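Local coordinates for amidohydrolase (Thermotoga maritima, PDB 3OOQ), which is a putative hydrolase of the amidohydrolase family, perhaps with allantoinase activity, although its natural substrate remains uncertain, at residues E82-P86 and V161-Q167; V118-P124 and L150-F154. All blocks are in the same frame, centred on the assembly; numbering follows the deposited sequence.

Contact 1: residues E82-P86 and V161-Q167; sequences EATDP and VYGERKQ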
loop_
_atom_site.group_PDB
_atom_site.type_symbol
_atom_site.label_atom_id
_atom_site.label_comp_id
_atom_site.label_asym_id
_atom_site.label_seq_id
_atom_site.Cartn_x
_atom_site.Cartn_y
_atom_site.Cartn_z
ATOM N N GLU F 82 -17.872 -10.208 -13.210
ATOM C CA GLU F 82 -18.002 -9.862 -11.799
ATOM C C GLU F 82 -16.797 -10.471 -11.054
ATOM O O GLU F 82 -16.920 -11.442 -10.280
ATOM C CB GLU F 82 -19.344 -10.358 -11.233
ATOM C CG GLU F 82 -19.622 -9.926 -9.796
ATOM C CD GLU F 82 -19.427 -8.440 -9.606
ATOM O OE1 GLU F 82 -18.482 -8.052 -8.880
ATOM O OE2 GLU F 82 -20.184 -7.659 -10.219
ATOM N N ALA F 83 -15.633 -9.882 -11.311
ATOM C CA ALA F 83 -14.356 -10.456 -10.904
ATOM C C ALA F 83 -13.988 -10.103 -9.463
ATOM O O ALA F 83 -12.846 -9.746 -9.181
ATOM C CB ALA F 83 -13.259 -10.015 -11.878
ATOM N N THR F 84 -14.962 -10.216 -8.559
ATOM C CA THR F 84 -14.777 -9.902 -7.139
ATOM C C THR F 84 -15.079 -11.105 -6.261
ATOM O O THR F 84 -15.173 -10.983 -5.031
ATOM C CB THR F 84 -15.731 -8.784 -6.718
ATOM O OG1 THR F 84 -17.078 -9.192 -7.012
ATOM C CG2 THR F 84 -15.409 -7.510 -7.492
ATOM N N ASP F 85 -15.251 -12.264 -6.898
ATOM C CA ASP F 85 -15.703 -13.473 -6.223
ATOM C C ASP F 85 -15.628 -14.600 -7.254
ATOM O O ASP F 85 -16.226 -14.484 -8.333
ATOM C CB ASP F 85 -17.150 -13.283 -5.726
ATOM C CG ASP F 85 -17.667 -14.472 -4.927
ATOM O OD1 ASP F 85 -18.616 -14.283 -4.144
ATOM O OD2 ASP F 85 -17.172 -15.598 -5.080
ATOM N N PRO F 86 -14.891 -15.689 -6.945
ATOM C CA PRO F 86 -14.693 -16.701 -7.993
ATOM C C PRO F 86 -15.945 -17.552 -8.277
ATOM O O PRO F 86 -15.944 -18.324 -9.224
ATOM C CB PRO F 86 -13.522 -17.559 -7.452
ATOM C CG PRO F 86 -13.558 -17.376 -5.988
ATOM C CD PRO F 86 -14.137 -16.003 -5.712
ATOM N N VAL F 161 -6.634 -13.875 -12.460
ATOM C CA VAL F 161 -7.534 -12.941 -11.745
ATOM C C VAL F 161 -7.518 -13.130 -10.215
ATOM O O VAL F 161 -7.341 -12.155 -9.445
ATOM C CB VAL F 161 -8.992 -12.984 -12.277
ATOM C CG1 VAL F 161 -9.932 -12.246 -11.333
ATOM C CG2 VAL F 161 -9.077 -12.360 -13.670
ATOM N N TYR F 162 -7.681 -14.367 -9.757
ATOM C CA TYR F 162 -7.708 -14.557 -8.307
ATOM C C TYR F 162 -6.313 -14.600 -7.673
ATOM O O TYR F 162 -6.122 -14.121 -6.548
ATOM C CB TYR F 162 -8.727 -15.646 -7.871
ATOM C CG TYR F 162 -10.101 -15.104 -8.185
ATOM C CD1 TYR F 162 -10.754 -14.233 -7.290
ATOM C CD2 TYR F 162 -10.691 -15.328 -9.445
ATOM C CE1 TYR F 162 -11.983 -13.645 -7.617
ATOM C CE2 TYR F 162 -11.918 -14.756 -9.765
ATOM C CZ TYR F 162 -12.564 -13.917 -8.850
ATOM O OH TYR F 162 -13.779 -13.328 -9.188
ATOM N N GLY F 163 -5.333 -15.111 -8.426
ATOM C CA GLY F 163 -3.933 -15.075 -7.981
ATOM C C GLY F 163 -3.474 -13.635 -7.754
ATOM O O GLY F 163 -2.846 -13.342 -6.747
ATOM N N GLU F 164 -3.821 -12.727 -8.660
ATOM C CA GLU F 164 -3.525 -11.285 -8.451
ATOM C C GLU F 164 -4.249 -10.716 -7.206
ATOM O O GLU F 164 -3.718 -9.836 -6.537
ATOM C CB GLU F 164 -3.831 -10.442 -9.704
ATOM C CG GLU F 164 -2.738 -10.504 -10.821
ATOM C CD GLU F 164 -3.206 -9.971 -12.211
ATOM O OE1 GLU F 164 -4.362 -9.472 -12.323
ATOM O OE2 GLU F 164 -2.417 -10.052 -13.192
ATOM N N ARG F 165 -5.439 -11.227 -6.899
ATOM C CA ARG F 165 -6.148 -10.877 -5.655
ATOM C C ARG F 165 -5.595 -11.625 -4.411
ATOM O O ARG F 165 -6.096 -11.439 -3.289
ATOM C CB ARG F 165 -7.666 -11.115 -5.788
ATOM C CG ARG F 165 -8.426 -10.123 -6.714
ATOM C CD ARG F 165 -9.866 -10.556 -7.021
ATOM N NE ARG F 165 -10.639 -10.801 -5.805
ATOM C CZ ARG F 165 -11.378 -9.896 -5.157
ATOM N NH1 ARG F 165 -12.012 -10.239 -4.038
ATOM N NH2 ARG F 165 -11.492 -8.654 -5.600
ATOM N N LYS F 166 -4.577 -12.469 -4.610
ATOM C CA LYS F 166 -3.999 -13.273 -3.528
ATOM C C LYS F 166 -5.038 -14.187 -2.909
ATOM O O LYS F 166 -5.029 -14.406 -1.693
ATOM C CB LYS F 166 -3.436 -12.368 -2.421
ATOM C CG LYS F 166 -1.962 -12.193 -2.421
ATOM C CD LYS F 166 -1.521 -11.258 -3.480
ATOM C CE LYS F 166 -0.273 -11.832 -4.126
ATOM N NZ LYS F 166 0.785 -10.807 -4.294
ATOM N N GLN F 167 -5.940 -14.694 -3.746
ATOM C CA GLN F 167 -7.112 -15.443 -3.306
ATOM C C GLN F 167 -7.227 -16.772 -4.095
ATOM O O GLN F 167 -6.784 -16.841 -5.239
ATOM C CB GLN F 167 -8.325 -14.531 -3.520
ATOM C CG GLN F 167 -9.673 -15.111 -3.189
ATOM C CD GLN F 167 -10.808 -14.109 -3.421
ATOM O OE1 GLN F 167 -10.589 -12.994 -3.914
ATOM N NE2 GLN F 167 -12.013 -14.493 -3.028
HETATM O O HOH W 1 -14.084 -12.613 -3.047
#

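Contact 2: residues V118-P124 and L150-F154; sequences VPGSANP and LKMAF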
loop_
_atom_site.group_PDB
_atom_site.type_symbol
_atom_site.label_atom_id
_atom_site.label_comp_id
_atom_site.label_asym_id
_atom_site.label_seq_id
_atom_site.Cartn_x
_atom_site.Cartn_y
_atom_site.Cartn_z
ATOM N N VAL F 118 -23.189 -13.883 -22.476
ATOM C CA VAL F 118 -22.649 -14.702 -21.398
ATOM C C VAL F 118 -21.577 -13.880 -20.633
ATOM O O VAL F 118 -20.911 -13.026 -21.233
ATOM C CB VAL F 118 -22.112 -16.028 -22.011
ATOM C CG1 VAL F 118 -20.912 -15.788 -22.941
ATOM C CG2 VAL F 118 -21.796 -17.066 -20.983
ATOM N N PRO F 119 -21.418 -14.117 -19.315
ATOM C CA PRO F 119 -20.247 -13.546 -18.654
ATOM C C PRO F 119 -18.934 -14.061 -19.283
ATOM O O PRO F 119 -18.926 -15.079 -20.010
ATOM C CB PRO F 119 -20.369 -14.045 -17.206
ATOM C CG PRO F 119 -21.798 -14.410 -17.010
ATOM C CD PRO F 119 -22.264 -14.891 -18.379
ATOM N N GLY F 120 -17.841 -13.348 -19.015
ATOM C CA GLY F 120 -16.511 -13.733 -19.476
ATOM C C GLY F 120 -15.881 -14.853 -18.644
ATOM O O GLY F 120 -16.576 -15.660 -18.009
ATOM N N SER F 121 -14.557 -14.894 -18.641
ATOM C CA SER F 121 -13.834 -16.049 -18.131
ATOM C C SER F 121 -12.958 -15.716 -16.911
ATOM O O SER F 121 -11.997 -16.421 -16.606
ATOM C CB SER F 121 -12.976 -16.615 -19.249
ATOM O OG SER F 121 -12.038 -15.643 -19.687
ATOM N N ALA F 122 -13.296 -14.636 -16.219
ATOM C CA ALA F 122 -12.585 -14.272 -14.998
ATOM C C ALA F 122 -12.821 -15.280 -13.884
ATOM O O ALA F 122 -11.893 -15.592 -13.124
ATOM C CB ALA F 122 -13.007 -12.873 -14.540
ATOM N N ASN F 123 -14.057 -15.769 -13.765
ATOM C CA ASN F 123 -14.441 -16.595 -12.619
ATOM C C ASN F 123 -14.526 -18.078 -12.916
ATOM O O ASN F 123 -15.062 -18.449 -13.960
ATOM C CB ASN F 123 -15.795 -16.170 -12.069
ATOM C CG ASN F 123 -15.791 -14.759 -11.526
ATOM O OD1 ASN F 123 -14.743 -14.146 -11.387
ATOM N ND2 ASN F 123 -16.971 -14.241 -11.219
ATOM N N PRO F 124 -14.031 -18.923 -11.981
ATOM C CA PRO F 124 -14.296 -20.362 -12.074
ATOM C C PRO F 124 -15.779 -20.619 -12.378
ATOM O O PRO F 124 -16.078 -21.415 -13.270
ATOM C CB PRO F 124 -13.866 -20.881 -10.702
ATOM C CG PRO F 124 -12.653 -19.998 -10.349
ATOM C CD PRO F 124 -13.045 -18.610 -10.921
ATOM N N LEU F 150 -24.831 -22.026 -17.717
ATOM C CA LEU F 150 -24.045 -21.507 -16.613
ATOM C C LEU F 150 -22.582 -21.501 -17.049
ATOM O O LEU F 150 -21.992 -22.561 -17.280
ATOM C CB LEU F 150 -24.235 -22.344 -15.340
ATOM C CG LEU F 150 -23.439 -21.874 -14.097
ATOM C CD1 LEU F 150 -23.749 -20.416 -13.792
ATOM C CD2 LEU F 150 -23.748 -22.743 -12.872
ATOM N N LYS F 151 -22.016 -20.308 -17.167
ATOM C CA LYS F 151 -20.627 -20.086 -17.619
ATOM C C LYS F 151 -19.628 -20.455 -16.534
ATOM O O LYS F 151 -19.798 -20.064 -15.379
ATOM C CB LYS F 151 -20.445 -18.607 -18.003
ATOM C CG LYS F 151 -19.055 -18.186 -18.486
ATOM C CD LYS F 151 -18.559 -19.042 -19.688
ATOM C CE LYS F 151 -17.208 -18.578 -20.229
ATOM N NZ LYS F 151 -17.320 -17.210 -20.816
HETATM N N MSE F 152 -18.593 -21.201 -16.918
HETATM C CA MSE F 152 -17.504 -21.577 -16.021
HETATM C C MSE F 152 -16.214 -21.413 -16.792
HETATM O O MSE F 152 -16.246 -21.349 -18.016
HETATM C CB MSE F 152 -17.653 -23.029 -15.540
HETATM C CG MSE F 152 -18.931 -23.243 -14.767
HETATM SE SE MSE F 152 -19.252 -25.100 -14.293
HETATM C CE MSE F 152 -21.203 -25.088 -14.444
ATOM N N ALA F 153 -15.088 -21.329 -16.080
ATOM C CA ALA F 153 -13.792 -21.067 -16.724
ATOM C C ALA F 153 -12.648 -21.801 -16.072
ATOM O O ALA F 153 -12.589 -21.882 -14.849
ATOM C CB ALA F 153 -13.491 -19.569 -16.748
ATOM N N PHE F 154 -11.739 -22.287 -16.924
ATOM C CA PHE F 154 -10.556 -23.059 -16.567
ATOM C C PHE F 154 -9.371 -22.378 -17.195
ATOM O O PHE F 154 -9.542 -21.449 -17.988
ATOM C CB PHE F 154 -10.675 -24.489 -17.148
ATOM C CG PHE F 154 -11.775 -25.282 -16.525
ATOM C CD1 PHE F 154 -13.099 -25.125 -16.948
ATOM C CD2 PHE F 154 -11.513 -26.105 -15.451
ATOM C CE1 PHE F 154 -14.135 -25.829 -16.331
ATOM C CE2 PHE F 154 -12.543 -26.809 -14.828
ATOM C CZ PHE F 154 -13.849 -26.675 -15.274
#

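Contact 1: residues E82-P86 and V161-Q167
P86 lies over one face of the Y162 ring, its CB 3.9 Å from the ring centroid and 8° off the normal, a CH-pi contact. The rigid, hydrocarbon-edged proline suits this flat surface. Against the opposite face, offset toward the rim, sits CG1 of the adjacent V161, which also meets A83 CB at 4.0 Å. Y162 OH accepts from D85 N at 2.9 Å, a bent bond of 138°, and is hydrogen-bonded to N123 OD1. Y162 is in the last turn of helix 156-164, which packs on the loop between strand 54-64 and helix 103-108 of the amidohydrolase fold; CG anti to the carbonyl carbon (chi1 -67°) sends the ring toward that loop. The helix ends in a Schellman motif: K166 takes positive phi, Q167 N bonds back to Y162 O and K166 N to G163 O. Beyond this turn Q167, extended past CG, puts its amide beside R165, whose NE (2.9 Å) and NH1 (3.1 Å) both donate to Q167 OE1. OE1 lies in the guanidinium plane, so the two bonds fix the group's rotation; T84 CA lies over one face, offset toward the rim. One water accepts from Q167 NE2 and donates to T84 O at 2.8 Å, bridging the segments. R165 NH2 reaches K166 O of a second subunit, while T84 OG1 donates to E82 OE1 of its own chain and bonds T168 OG1 of that subunit.

Contact 2: residues V118-P124 and L150-F154
K151 leaves its strand with CG anti to the backbone N (chi1 180°), and bends at chi2 and chi4 turn NZ back to the carbonyls of P119 and G120. V118 places CG2 anti to its own backbone N, which brings that methyl against the lysine stem, 3.6 Å from K151 CB. In the TIM-barrel-like amidohydrolase fold, this packs the loop joining strands 112-117 and 125-133 against the end of strand 143-153. A long lysine suits the place because its methylenes can line V118 and P119 before the amine reaches backbone oxygens: NZ donates to P119 O at 2.8 Å, with a weak second bond to G120 O at 3.3 Å. NZ is also hydrogen-bonded to H63 NE2. The His-X-His pair at the end of strand 54-64, H63 and H65, corresponds to the pair that binds metal in many relatives, so K151 probably lies at the edge of the active site; H65 ND1 is bonded to V118 O. Farther along, the small side chain of A153 suits a site where its CB lies 3.4 Å from N123 O and also touches S121 O. P124 has no N-H to give, but its carbonyl accepts from A153 N at 3.0 Å, with the donor 41° out of the carbonyl plane. The same oxygen also receives a CA-H...O contact from M152 (selenomethionine), 3.1 Å from its CA. In return, P124 CA directs its hydrogen almost straight at A153 O, 3.6 Å away, with an angle of 173° at the hydrogen.

Contact 2 is buried, its centre about 14 Å from the centre of the chain, where a loop meets a barrel strand; contact 1 lies farther out, its centre about 26 Å from the centre of the chain, partly buried and bordered by other subunits. Contact 2 is nested within the chain loop closed by contact 1, and strand 143-153 leads on to helix 156-164. Their chemistry follows their places: contact 2 relies on a lysine amine and main-chain carbonyls, contact 1 on an aromatic face, a guanidinium-amide pair and a bridging water. N123 of contact 2 joins them, its ND2 also bonding E82 O, while P86 packs on P124.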